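Local coordinates for conserved hypothetical cytochrome protein (Kuenenia stuttgartiensis, PDB 6H5L) that probably transfers electrons through covalently bound c-type hemes, as a subunit of a large multiheme reductase complex from an anammox bacterium, at residues 42-47 and 97-102; 47-52 and 63-68; 58-63 and 101-106. All coordinates share one frame; numbering follows the deposited sequence.

Contact 1: 42-47 and 97-102; sequences RNFTLG and KSFSEA. With HEC (heme c), chain L.
The propionate side of the first heme c pocket is bordered by this contact, in which Phe44 and Phe99 run alongside each other in the same direction. Phe44 CB meets Phe99 CD2 at 3.7 Å, and the CB approaches the Phe99 ring at its edge. The Phe44 ring itself continues past Phe99 to the porphyrin, where its edge atom CZ is 3.5 Å from heme C4A. It also stacks with His23, an axial ligand of the iron. The backbones come together one residue further on: Thr45 CA donates a C-H...O contact to Phe99 O over 3.3 Å, and Ser100 OG makes a weak hydrogen bond to Thr45 O. The same OG weakly accepts from Ala102 N, capping the turn into helix 102-105. Within 42-47, Asn43 OD1 accepts from Thr45 N, which makes an Asx turn at the start of the 3-10 segment, and also takes Thr45 OG1, both from the same face of the amide.

Arg42 extends from this loop to the heme. Its CG is anti to the backbone N (chi1 -173°), after which bends at chi2 and chi3 fold the chain so that a guanidinium face lies over CHA. NE donates to propionate O1A at 2.6 Å, while NH2 reaches O1D of the other propionate at 2.6 Å with an N-H...O angle of 166° and also bonds O1A. One guanidinium thus spans both propionates and is likely to balance part of their negative charge, while Arg42 O accepts from His23 ND1, tying the same residue to the iron ligand.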
loop_
_atom_site.group_PDB
_atom_site.type_symbol
_atom_site.label_atom_id
_atom_site.label_comp_id
_atom_site.label_asym_id
_atom_site.label_seq_id
_atom_site.Cartn_x
_atom_site.Cartn_y
_atom_site.Cartn_z
ATOM N N ARG B 42 -26.234 -43.002 -1.370
ATOM C CA ARG B 42 -26.034 -44.085 -2.327
ATOM C C ARG B 42 -27.231 -45.027 -2.367
ATOM O O ARG B 42 -27.767 -45.424 -1.327
ATOM C CB ARG B 42 -24.767 -44.868 -1.974
ATOM C CG ARG B 42 -24.388 -45.921 -3.006
ATOM C CD ARG B 42 -23.856 -45.290 -4.285
ATOM N NE ARG B 42 -22.609 -44.569 -4.053
ATOM C CZ ARG B 42 -22.516 -43.248 -3.936
ATOM N NH1 ARG B 42 -23.601 -42.492 -4.041
ATOM N NH2 ARG B 42 -21.338 -42.683 -3.717
ATOM N N ASN B 43 -27.649 -45.376 -3.580
ATOM C CA ASN B 43 -28.653 -46.412 -3.799
ATOM C C ASN B 43 -27.909 -47.738 -3.918
ATOM O O ASN B 43 -27.354 -48.062 -4.970
ATOM C CB ASN B 43 -29.482 -46.106 -5.043
ATOM C CG ASN B 43 -30.625 -47.090 -5.254
ATOM O OD1 ASN B 43 -30.698 -48.135 -4.606
ATOM N ND2 ASN B 43 -31.520 -46.760 -6.178
ATOM N N PHE B 44 -27.901 -48.509 -2.828
ATOM C CA PHE B 44 -27.148 -49.755 -2.774
ATOM C C PHE B 44 -27.727 -50.846 -3.665
ATOM O O PHE B 44 -27.038 -51.839 -3.921
ATOM C CB PHE B 44 -27.083 -50.261 -1.333
ATOM C CG PHE B 44 -26.380 -49.327 -0.391
ATOM C CD1 PHE B 44 -25.151 -48.779 -0.722
ATOM C CD2 PHE B 44 -26.951 -48.990 0.825
ATOM C CE1 PHE B 44 -24.505 -47.918 0.144
ATOM C CE2 PHE B 44 -26.310 -48.130 1.694
ATOM C CZ PHE B 44 -25.085 -47.594 1.353
ATOM N N THR B 45 -28.965 -50.687 -4.143
ATOM C CA THR B 45 -29.625 -51.752 -4.889
ATOM C C THR B 45 -29.012 -51.975 -6.266
ATOM O O THR B 45 -29.232 -53.034 -6.862
ATOM C CB THR B 45 -31.118 -51.450 -5.039
ATOM O OG1 THR B 45 -31.295 -50.328 -5.915
ATOM C CG2 THR B 45 -31.742 -51.133 -3.685
ATOM N N LEU B 46 -28.252 -51.010 -6.784
ATOM C CA LEU B 46 -27.643 -51.139 -8.100
ATOM C C LEU B 46 -26.320 -51.892 -8.075
ATOM O O LEU B 46 -25.825 -52.282 -9.139
ATOM C CB LEU B 46 -27.425 -49.753 -8.719
ATOM C CG LEU B 46 -27.316 -49.694 -10.245
ATOM C CD1 LEU B 46 -28.638 -50.092 -10.881
ATOM C CD2 LEU B 46 -26.883 -48.315 -10.717
ATOM N N GLY B 47 -25.741 -52.116 -6.897
ATOM C CA GLY B 47 -24.434 -52.736 -6.827
ATOM C C GLY B 47 -23.314 -51.905 -7.409
ATOM O O GLY B 47 -22.262 -52.453 -7.750
ATOM N N LYS B 97 -24.847 -55.541 1.098
ATOM C CA LYS B 97 -24.709 -56.472 -0.018
ATOM C C LYS B 97 -26.038 -57.118 -0.380
ATOM O O LYS B 97 -26.275 -57.423 -1.555
ATOM C CB LYS B 97 -23.672 -57.547 0.315
ATOM C CG LYS B 97 -22.278 -57.010 0.591
ATOM C CD LYS B 97 -21.294 -58.127 0.894
ATOM C CE LYS B 97 -20.998 -58.956 -0.346
ATOM N NZ LYS B 97 -20.035 -60.056 -0.065
ATOM N N SER B 98 -26.917 -57.328 0.604
ATOM C CA SER B 98 -28.195 -57.981 0.349
ATOM C C SER B 98 -29.166 -57.101 -0.428
ATOM O O SER B 98 -30.212 -57.597 -0.859
ATOM C CB SER B 98 -28.841 -58.412 1.668
ATOM O OG SER B 98 -29.335 -57.297 2.388
ATOM N N PHE B 99 -28.847 -55.821 -0.622
ATOM C CA PHE B 99 -29.742 -54.924 -1.340
ATOM C C PHE B 99 -29.664 -55.095 -2.851
ATOM O O PHE B 99 -30.576 -54.650 -3.558
ATOM C CB PHE B 99 -29.434 -53.469 -0.975
ATOM C CG PHE B 99 -29.709 -53.130 0.465
ATOM C CD1 PHE B 99 -30.815 -53.651 1.118
ATOM C CD2 PHE B 99 -28.858 -52.291 1.166
ATOM C CE1 PHE B 99 -31.067 -53.337 2.443
ATOM C CE2 PHE B 99 -29.104 -51.976 2.489
ATOM C CZ PHE B 99 -30.210 -52.499 3.129
ATOM N N SER B 100 -28.611 -55.728 -3.363
ATOM C CA SER B 100 -28.400 -55.875 -4.796
ATOM C C SER B 100 -28.238 -57.348 -5.138
ATOM O O SER B 100 -27.425 -58.047 -4.524
ATOM C CB SER B 100 -27.175 -55.080 -5.259
ATOM O OG SER B 100 -26.946 -55.258 -6.645
ATOM N N GLU B 101 -29.016 -57.813 -6.119
ATOM C CA GLU B 101 -28.907 -59.197 -6.566
ATOM C C GLU B 101 -27.537 -59.492 -7.160
ATOM O O GLU B 101 -27.103 -60.650 -7.173
ATOM C CB GLU B 101 -30.003 -59.502 -7.587
ATOM C CG GLU B 101 -31.417 -59.391 -7.038
ATOM C CD GLU B 101 -31.830 -60.609 -6.234
ATOM O OE1 GLU B 101 -31.530 -61.738 -6.675
ATOM O OE2 GLU B 101 -32.452 -60.437 -5.162
ATOM N N ALA B 102 -26.847 -58.464 -7.662
ATOM C CA ALA B 102 -25.553 -58.674 -8.302
ATOM C C ALA B 102 -24.543 -59.315 -7.359
ATOM O O ALA B 102 -23.660 -60.054 -7.808
ATOM C CB ALA B 102 -25.017 -57.347 -8.839
HETATM FE FE HEC L . -23.845 -43.465 3.706
HETATM C CHA HEC L . -22.483 -43.140 0.579
HETATM C CHB HEC L . -22.532 -46.651 3.915
HETATM C CHC HEC L . -25.248 -43.862 6.829
HETATM C CHD HEC L . -25.271 -40.340 3.487
HETATM N NA HEC L . -22.718 -44.672 2.481
HETATM C C1A HEC L . -22.266 -44.337 1.224
HETATM C C2A HEC L . -21.511 -45.448 0.678
HETATM C C3A HEC L . -21.528 -46.432 1.607
HETATM C C4A HEC L . -22.283 -45.952 2.751
HETATM C CMA HEC L . -20.893 -47.842 1.573
HETATM C CAA HEC L . -20.892 -45.343 -0.748
HETATM C CBA HEC L . -19.826 -46.351 -1.174
HETATM C CGA HEC L . -19.435 -46.074 -2.605
HETATM O O1A HEC L . -20.232 -45.425 -3.333
HETATM O O2A HEC L . -18.328 -46.504 -3.018
HETATM N NB HEC L . -23.896 -44.978 5.101
HETATM C C1B HEC L . -23.260 -46.202 4.998
HETATM C C2B HEC L . -23.488 -46.925 6.235
HETATM C C3B HEC L . -24.240 -46.159 7.033
HETATM C C4B HEC L . -24.508 -44.918 6.338
HETATM C CMB HEC L . -22.965 -48.344 6.547
HETATM C CAB HEC L . -24.743 -46.496 8.457
HETATM C CBB HEC L . -23.570 -46.517 9.463
HETATM N NC HEC L . -25.038 -42.321 4.927
HETATM C C1C HEC L . -25.498 -42.670 6.182
HETATM C C2C HEC L . -26.164 -41.519 6.754
HETATM C C3C HEC L . -26.288 -40.605 5.782
HETATM C C4C HEC L . -25.505 -41.052 4.644
HETATM C CMC HEC L . -26.974 -41.555 8.069
HETATM C CAC HEC L . -26.999 -39.236 5.885
HETATM C CBC HEC L . -26.251 -38.319 6.876
HETATM N ND HEC L . -23.875 -41.972 2.259
HETATM C C1D HEC L . -24.534 -40.751 2.396
HETATM C C2D HEC L . -24.315 -39.975 1.195
HETATM C C3D HEC L . -23.444 -40.855 0.290
HETATM C C4D HEC L . -23.222 -42.072 1.034
HETATM C CMD HEC L . -24.851 -38.559 0.893
HETATM C CAD HEC L . -22.907 -40.531 -1.119
HETATM C CBD HEC L . -21.670 -39.650 -1.000
HETATM C CGD HEC L . -21.174 -39.288 -2.374
HETATM O O1D HEC L . -20.927 -40.212 -3.191
HETATM O O2D HEC L . -21.016 -38.070 -2.648
#

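Contact 2: 47-52 and 63-68; sequences GAYKFR and EDIYRT. With HEC (heme c), chain L.
Tyr49 and Ile65 meet beside a propionate arm of heme c: Tyr49 CE2 lies 3.9 Å from Ile65 CG1, the two side chains passing at a slant. The Tyr49 ring also has CD2 3.7 Å from heme CBA, so it is shared between the helix and the propionate. Replacing Tyr49 with an alanine removes the ring and would probably open a gap between Ile65 and the propionate arm, leaving both without this common neighbour. Thr68 approaches the heme from the helix, its CG2 3.7 Å from CBA. That methyl also packs obliquely against the Phe51 ring.

The carboxylate at the end of this arm is gripped by two consecutive backbone amides. Lys50 N donates to heme O1A. Phe51 N donates to heme O2A over 2.9 Å. In this c-type cytochrome pocket the loop ahead of helix 62-71 thus supplies main-chain donors to one propionate, and the extended Lys50 side chain carries NZ to O1D of the other, at 3.1 Å. Lys50 NZ also bonds a propionate of the second heme, so one ammonium group joins the two heme sites, and Lys175 NZ adds a further bond to the first heme.

Further out, Arg52 holds the loop in its curve. Its chain bends at chi3 (-80°) and brings NE back to Tyr49 O at 2.6 Å, nearly straight at 169° and in the guanidinium plane. Asp64 belongs to the same shell: OD2 rests against Arg52 CA at 3.3 Å and accepts from Thr53 N, fastening the chain just beyond Arg52 to the helix. Thr68 OG1 bonds Asp64 O on the face away from the helical Thr68 N bond; with the hydroxyl held there, CG2 is left on the heme side.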
loop_
_atom_site.group_PDB
_atom_site.type_symbol
_atom_site.label_atom_id
_atom_site.label_comp_id
_atom_site.label_asym_id
_atom_site.label_seq_id
_atom_site.Cartn_x
_atom_site.Cartn_y
_atom_site.Cartn_z
ATOM N N GLY B 47 -25.741 -52.116 -6.897
ATOM C CA GLY B 47 -24.434 -52.736 -6.827
ATOM C C GLY B 47 -23.314 -51.905 -7.409
ATOM O O GLY B 47 -22.262 -52.453 -7.750
ATOM N N ALA B 48 -23.511 -50.593 -7.530
ATOM C CA ALA B 48 -22.528 -49.680 -8.104
ATOM C C ALA B 48 -21.915 -48.858 -6.978
ATOM O O ALA B 48 -22.583 -47.997 -6.393
ATOM C CB ALA B 48 -23.169 -48.780 -9.158
ATOM N N TYR B 49 -20.646 -49.123 -6.679
ATOM C CA TYR B 49 -19.914 -48.430 -5.630
ATOM C C TYR B 49 -18.811 -47.590 -6.260
ATOM O O TYR B 49 -18.054 -48.084 -7.102
ATOM C CB TYR B 49 -19.329 -49.422 -4.623
ATOM C CG TYR B 49 -20.360 -50.056 -3.711
ATOM C CD1 TYR B 49 -21.323 -50.923 -4.213
ATOM C CD2 TYR B 49 -20.364 -49.795 -2.346
ATOM C CE1 TYR B 49 -22.264 -51.504 -3.384
ATOM C CE2 TYR B 49 -21.301 -50.374 -1.508
ATOM C CZ TYR B 49 -22.247 -51.228 -2.033
ATOM O OH TYR B 49 -23.183 -51.807 -1.207
ATOM N N LYS B 50 -18.730 -46.321 -5.851
ATOM C CA LYS B 50 -17.757 -45.411 -6.451
ATOM C C LYS B 50 -16.327 -45.802 -6.103
ATOM O O LYS B 50 -15.420 -45.653 -6.931
ATOM C CB LYS B 50 -18.028 -43.971 -6.008
ATOM C CG LYS B 50 -19.279 -43.337 -6.571
ATOM C CD LYS B 50 -19.327 -41.862 -6.196
ATOM C CE LYS B 50 -20.620 -41.193 -6.627
ATOM N NZ LYS B 50 -20.651 -39.764 -6.207
ATOM N N PHE B 51 -16.103 -46.290 -4.885
ATOM C CA PHE B 51 -14.765 -46.383 -4.304
ATOM C C PHE B 51 -14.440 -47.844 -4.012
ATOM O O PHE B 51 -14.959 -48.430 -3.055
ATOM C CB PHE B 51 -14.688 -45.513 -3.058
ATOM C CG PHE B 51 -15.326 -44.167 -3.239
ATOM C CD1 PHE B 51 -14.815 -43.269 -4.161
ATOM C CD2 PHE B 51 -16.449 -43.809 -2.512
ATOM C CE1 PHE B 51 -15.402 -42.031 -4.343
ATOM C CE2 PHE B 51 -17.040 -42.572 -2.689
ATOM C CZ PHE B 51 -16.517 -41.685 -3.606
ATOM N N ARG B 52 -13.586 -48.424 -4.850
ATOM C CA ARG B 52 -13.222 -49.829 -4.782
ATOM C C ARG B 52 -11.715 -49.975 -4.937
ATOM O O ARG B 52 -10.994 -49.022 -5.249
ATOM C CB ARG B 52 -13.930 -50.643 -5.875
ATOM C CG ARG B 52 -15.444 -50.696 -5.762
ATOM C CD ARG B 52 -16.089 -50.936 -7.122
ATOM N NE ARG B 52 -16.164 -49.697 -7.889
ATOM C CZ ARG B 52 -15.295 -49.337 -8.828
ATOM N NH1 ARG B 52 -14.280 -50.130 -9.141
ATOM N NH2 ARG B 52 -15.446 -48.182 -9.459
ATOM N N GLU B 63 -13.973 -55.584 2.106
ATOM C CA GLU B 63 -13.066 -54.627 2.730
ATOM C C GLU B 63 -13.241 -53.229 2.150
ATOM O O GLU B 63 -13.090 -52.238 2.872
ATOM C CB GLU B 63 -11.620 -55.094 2.565
ATOM C CG GLU B 63 -11.320 -56.465 3.175
ATOM C CD GLU B 63 -11.838 -57.613 2.329
ATOM O OE1 GLU B 63 -12.004 -57.423 1.107
ATOM O OE2 GLU B 63 -12.092 -58.698 2.890
ATOM N N ASP B 64 -13.564 -53.129 0.857
ATOM C CA ASP B 64 -13.823 -51.824 0.254
ATOM C C ASP B 64 -14.994 -51.132 0.933
ATOM O O ASP B 64 -14.936 -49.931 1.220
ATOM C CB ASP B 64 -14.096 -51.978 -1.242
ATOM C CG ASP B 64 -12.854 -52.348 -2.027
ATOM O OD1 ASP B 64 -11.747 -52.273 -1.458
ATOM O OD2 ASP B 64 -12.987 -52.718 -3.213
ATOM N N ILE B 65 -16.075 -51.874 1.187
ATOM C CA ILE B 65 -17.250 -51.287 1.823
ATOM C C ILE B 65 -16.934 -50.885 3.259
ATOM O O ILE B 65 -17.275 -49.782 3.701
ATOM C CB ILE B 65 -18.438 -52.263 1.756
ATOM C CG1 ILE B 65 -18.741 -52.634 0.303
ATOM C CG2 ILE B 65 -19.666 -51.659 2.420
ATOM C CD1 ILE B 65 -19.788 -53.722 0.158
ATOM N N TYR B 66 -16.274 -51.773 4.007
ATOM C CA TYR B 66 -15.897 -51.455 5.381
ATOM C C TYR B 66 -15.003 -50.224 5.447
ATOM O O TYR B 66 -15.084 -49.448 6.404
ATOM C CB TYR B 66 -15.196 -52.655 6.021
ATOM C CG TYR B 66 -14.821 -52.451 7.472
ATOM C CD1 TYR B 66 -15.704 -52.782 8.491
ATOM C CD2 TYR B 66 -13.583 -51.923 7.821
ATOM C CE1 TYR B 66 -15.366 -52.591 9.817
ATOM C CE2 TYR B 66 -13.239 -51.728 9.144
ATOM C CZ TYR B 66 -14.133 -52.064 10.136
ATOM O OH TYR B 66 -13.788 -51.869 11.450
ATOM N N ARG B 67 -14.147 -50.029 4.443
ATOM C CA ARG B 67 -13.273 -48.861 4.434
ATOM C C ARG B 67 -14.076 -47.581 4.250
ATOM O O ARG B 67 -13.850 -46.591 4.955
ATOM C CB ARG B 67 -12.226 -49.003 3.332
ATOM C CG ARG B 67 -11.139 -47.939 3.368
ATOM C CD ARG B 67 -10.085 -48.192 2.301
ATOM N NE ARG B 67 -8.734 -48.073 2.840
ATOM C CZ ARG B 67 -7.628 -48.134 2.105
ATOM N NH1 ARG B 67 -7.710 -48.307 0.793
ATOM N NH2 ARG B 67 -6.442 -48.017 2.685
ATOM N N THR B 68 -15.017 -47.581 3.303
ATOM C CA THR B 68 -15.830 -46.392 3.063
ATOM C C THR B 68 -16.684 -46.052 4.280
ATOM O O THR B 68 -16.866 -44.874 4.609
ATOM C CB THR B 68 -16.712 -46.601 1.832
ATOM O OG1 THR B 68 -15.911 -47.089 0.748
ATOM C CG2 THR B 68 -17.365 -45.293 1.413
HETATM FE FE HEC L . -23.845 -43.465 3.706
HETATM C CHA HEC L . -22.483 -43.140 0.579
HETATM C CHB HEC L . -22.532 -46.651 3.915
HETATM C CHC HEC L . -25.248 -43.862 6.829
HETATM C CHD HEC L . -25.271 -40.340 3.487
HETATM N NA HEC L . -22.718 -44.672 2.481
HETATM C C1A HEC L . -22.266 -44.337 1.224
HETATM C C2A HEC L . -21.511 -45.448 0.678
HETATM C C3A HEC L . -21.528 -46.432 1.607
HETATM C C4A HEC L . -22.283 -45.952 2.751
HETATM C CMA HEC L . -20.893 -47.842 1.573
HETATM C CAA HEC L . -20.892 -45.343 -0.748
HETATM C CBA HEC L . -19.826 -46.351 -1.174
HETATM C CGA HEC L . -19.435 -46.074 -2.605
HETATM O O1A HEC L . -20.232 -45.425 -3.333
HETATM O O2A HEC L . -18.328 -46.504 -3.018
HETATM N NB HEC L . -23.896 -44.978 5.101
HETATM C C1B HEC L . -23.260 -46.202 4.998
HETATM C C2B HEC L . -23.488 -46.925 6.235
HETATM C C3B HEC L . -24.240 -46.159 7.033
HETATM C C4B HEC L . -24.508 -44.918 6.338
HETATM C CMB HEC L . -22.965 -48.344 6.547
HETATM C CAB HEC L . -24.743 -46.496 8.457
HETATM C CBB HEC L . -23.570 -46.517 9.463
HETATM N NC HEC L . -25.038 -42.321 4.927
HETATM C C1C HEC L . -25.498 -42.670 6.182
HETATM C C2C HEC L . -26.164 -41.519 6.754
HETATM C C3C HEC L . -26.288 -40.605 5.782
HETATM C C4C HEC L . -25.505 -41.052 4.644
HETATM C CMC HEC L . -26.974 -41.555 8.069
HETATM C CAC HEC L . -26.999 -39.236 5.885
HETATM C CBC HEC L . -26.251 -38.319 6.876
HETATM N ND HEC L . -23.875 -41.972 2.259
HETATM C C1D HEC L . -24.534 -40.751 2.396
HETATM C C2D HEC L . -24.315 -39.975 1.195
HETATM C C3D HEC L . -23.444 -40.855 0.290
HETATM C C4D HEC L . -23.222 -42.072 1.034
HETATM C CMD HEC L . -24.851 -38.559 0.893
HETATM C CAD HEC L . -22.907 -40.531 -1.119
HETATM C CBD HEC L . -21.670 -39.650 -1.000
HETATM C CGD HEC L . -21.174 -39.288 -2.374
HETATM O O1D HEC L . -20.927 -40.212 -3.191
HETATM O O2D HEC L . -21.016 -38.070 -2.648
#

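Contact 3: 58-63 and 101-106; sequences SLPTDE and EAFEYR
Leu59 and Phe103 carry the contact through a CH-pi interaction: Leu59 CD2 sits 4.2 Å from the centroid of the Phe103 ring and only 10° off its normal, squarely over one face. The other branch of the leucine works alongside, CD1 touching Phe103 CD1 at 3.6 Å.

The remaining apolar contacts extend this cluster in two directions. Leu59 CD2 packs on Ala102 CB at 3.9 Å. Pro60 stands roughly perpendicular to Phe103, its CD 3.6 Å from CZ at the end of the ring. Phe103 leaves the backbone with CG anti to its carbonyl carbon (chi1 -82°), a torsion that brings the ring back toward Leu59 and Pro60 although its CB points past them.

Contacts with carbonyl oxygens form a second class. Leu59 CD1 lies against Ala102 O and Arg106 O, the latter at 3.4 Å, so the methyl rests against two neighbouring carbonyl oxygens, one at the start of helix 102-105 and one just past its end. Pro60 O faces the ring edge of Phe103 in its plane.

Hydrogen bonds in and around 58-63 shape the loop. Ser58 OG donates to Leu59 O at 2.8 Å, on a lone pair in the carbonyl plane, and Thr54 OG1 bonds the same oxygen. Thr61 is the N-cap of helix 62-71, its OG1 taking Asp64 N. The residue before this cap, Pro60, places CG 3.7 Å from Ile65 CG1 in the first turn; an apolar pair between these two positions is the hydrophobic staple of a helix N-terminus, here packed against Phe103.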
loop_
_atom_site.group_PDB
_atom_site.type_symbol
_atom_site.label_atom_id
_atom_site.label_comp_id
_atom_site.label_asym_id
_atom_site.label_seq_id
_atom_site.Cartn_x
_atom_site.Cartn_y
_atom_site.Cartn_z
ATOM N N SER B 58 -16.833 -53.916 -11.587
ATOM C CA SER B 58 -16.831 -54.976 -10.598
ATOM C C SER B 58 -17.548 -54.537 -9.325
ATOM O O SER B 58 -17.718 -53.346 -9.049
ATOM C CB SER B 58 -15.400 -55.400 -10.264
ATOM O OG SER B 58 -15.356 -56.169 -9.073
ATOM N N LEU B 59 -17.977 -55.528 -8.551
ATOM C CA LEU B 59 -18.484 -55.276 -7.218
ATOM C C LEU B 59 -17.338 -54.836 -6.311
ATOM O O LEU B 59 -16.167 -55.072 -6.616
ATOM C CB LEU B 59 -19.141 -56.534 -6.653
ATOM C CG LEU B 59 -20.251 -57.201 -7.464
ATOM C CD1 LEU B 59 -20.623 -58.531 -6.832
ATOM C CD2 LEU B 59 -21.467 -56.296 -7.566
ATOM N N PRO B 60 -17.643 -54.184 -5.194
ATOM C CA PRO B 60 -16.602 -53.923 -4.200
ATOM C C PRO B 60 -16.327 -55.161 -3.366
ATOM O O PRO B 60 -17.193 -56.019 -3.175
ATOM C CB PRO B 60 -17.209 -52.808 -3.342
ATOM C CG PRO B 60 -18.670 -53.072 -3.409
ATOM C CD PRO B 60 -18.926 -53.559 -4.817
ATOM N N THR B 61 -15.097 -55.252 -2.872
ATOM C CA THR B 61 -14.802 -56.266 -1.876
ATOM C C THR B 61 -15.455 -55.878 -0.553
ATOM O O THR B 61 -15.817 -54.720 -0.327
ATOM C CB THR B 61 -13.293 -56.430 -1.690
ATOM O OG1 THR B 61 -12.755 -55.247 -1.086
ATOM C CG2 THR B 61 -12.612 -56.665 -3.029
ATOM N N ASP B 62 -15.620 -56.870 0.324
ATOM C CA ASP B 62 -16.155 -56.579 1.651
ATOM C C ASP B 62 -15.277 -55.580 2.392
ATOM O O ASP B 62 -15.777 -54.796 3.209
ATOM C CB ASP B 62 -16.302 -57.867 2.461
ATOM C CG ASP B 62 -17.292 -58.835 1.842
ATOM O OD1 ASP B 62 -17.727 -58.586 0.699
ATOM O OD2 ASP B 62 -17.637 -59.838 2.502
ATOM N N GLU B 63 -13.973 -55.584 2.106
ATOM C CA GLU B 63 -13.066 -54.627 2.730
ATOM C C GLU B 63 -13.241 -53.229 2.150
ATOM O O GLU B 63 -13.090 -52.238 2.872
ATOM C CB GLU B 63 -11.620 -55.094 2.565
ATOM C CG GLU B 63 -11.320 -56.465 3.175
ATOM C CD GLU B 63 -11.838 -57.613 2.329
ATOM O OE1 GLU B 63 -12.004 -57.423 1.107
ATOM O OE2 GLU B 63 -12.092 -58.698 2.890
ATOM N N GLU B 101 -29.016 -57.813 -6.119
ATOM C CA GLU B 101 -28.907 -59.197 -6.566
ATOM C C GLU B 101 -27.537 -59.492 -7.160
ATOM O O GLU B 101 -27.103 -60.650 -7.173
ATOM C CB GLU B 101 -30.003 -59.502 -7.587
ATOM C CG GLU B 101 -31.417 -59.391 -7.038
ATOM C CD GLU B 101 -31.830 -60.609 -6.234
ATOM O OE1 GLU B 101 -31.530 -61.738 -6.675
ATOM O OE2 GLU B 101 -32.452 -60.437 -5.162
ATOM N N ALA B 102 -26.847 -58.464 -7.662
ATOM C CA ALA B 102 -25.553 -58.674 -8.302
ATOM C C ALA B 102 -24.543 -59.315 -7.359
ATOM O O ALA B 102 -23.660 -60.054 -7.808
ATOM C CB ALA B 102 -25.017 -57.347 -8.839
ATOM N N PHE B 103 -24.656 -59.052 -6.055
ATOM C CA PHE B 103 -23.734 -59.660 -5.099
ATOM C C PHE B 103 -23.942 -61.165 -4.976
ATOM O O PHE B 103 -23.006 -61.887 -4.617
ATOM C CB PHE B 103 -23.881 -59.000 -3.724
ATOM C CG PHE B 103 -23.121 -57.715 -3.586
ATOM C CD1 PHE B 103 -21.739 -57.721 -3.520
ATOM C CD2 PHE B 103 -23.784 -56.502 -3.511
ATOM C CE1 PHE B 103 -21.029 -56.542 -3.388
ATOM C CE2 PHE B 103 -23.082 -55.317 -3.378
ATOM C CZ PHE B 103 -21.701 -55.338 -3.317
ATOM N N GLU B 104 -25.148 -61.654 -5.265
ATOM C CA GLU B 104 -25.450 -63.071 -5.117
ATOM C C GLU B 104 -25.056 -63.900 -6.335
ATOM O O GLU B 104 -24.874 -65.116 -6.209
ATOM C CB GLU B 104 -26.943 -63.268 -4.841
ATOM C CG GLU B 104 -27.286 -64.628 -4.253
ATOM C CD GLU B 104 -28.759 -64.964 -4.373
ATOM O OE1 GLU B 104 -29.515 -64.137 -4.923
ATOM O OE2 GLU B 104 -29.160 -66.058 -3.922
ATOM N N TYR B 105 -24.917 -63.278 -7.504
ATOM C CA TYR B 105 -24.629 -63.997 -8.737
ATOM C C TYR B 105 -23.172 -63.893 -9.161
ATOM O O TYR B 105 -22.592 -64.886 -9.614
ATOM C CB TYR B 105 -25.530 -63.482 -9.863
ATOM C CG TYR B 105 -27.001 -63.539 -9.517
ATOM C CD1 TYR B 105 -27.542 -64.655 -8.891
ATOM C CD2 TYR B 105 -27.844 -62.470 -9.793
ATOM C CE1 TYR B 105 -28.883 -64.712 -8.562
ATOM C CE2 TYR B 105 -29.187 -62.517 -9.467
ATOM C CZ TYR B 105 -29.699 -63.641 -8.851
ATOM O OH TYR B 105 -31.035 -63.695 -8.524
ATOM N N ARG B 106 -22.569 -62.717 -9.031
ATOM C CA ARG B 106 -21.176 -62.504 -9.385
ATOM C C ARG B 106 -20.335 -62.321 -8.128
ATOM O O ARG B 106 -20.828 -61.874 -7.087
ATOM C CB ARG B 106 -21.022 -61.287 -10.301
ATOM C CG ARG B 106 -21.735 -61.437 -11.635
ATOM C CD ARG B 106 -21.099 -62.515 -12.492
ATOM N NE ARG B 106 -21.968 -62.920 -13.595
ATOM C CZ ARG B 106 -22.707 -64.024 -13.596
ATOM N NH1 ARG B 106 -22.683 -64.842 -12.553
ATOM N NH2 ARG B 106 -23.465 -64.316 -14.644
#

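Overall arrangement
From the N terminus, the chain passes the first heme at 42-47, where contact 1 will close a long loop by meeting 97-102. Contact 2 is nested inside that loop: 47-52, sharing Gly47 with contact 1, folds back on helix 62-71, and both contacts touch the same heme. Contact 3 runs from 58-63, which shares Glu63 with the second segment of contact 2, to 101-106, so contacts 2 and 3 cross. It finishes on the same part of the chain as contact 1, sharing Glu101 and Ala102. A salt bridge from Lys97 to Asp62 links contacts 1 and 3, while Pro60 packs on Tyr49 between contacts 2 and 3. Together they tie the heme loop, helix 62-71 and helix 102-105.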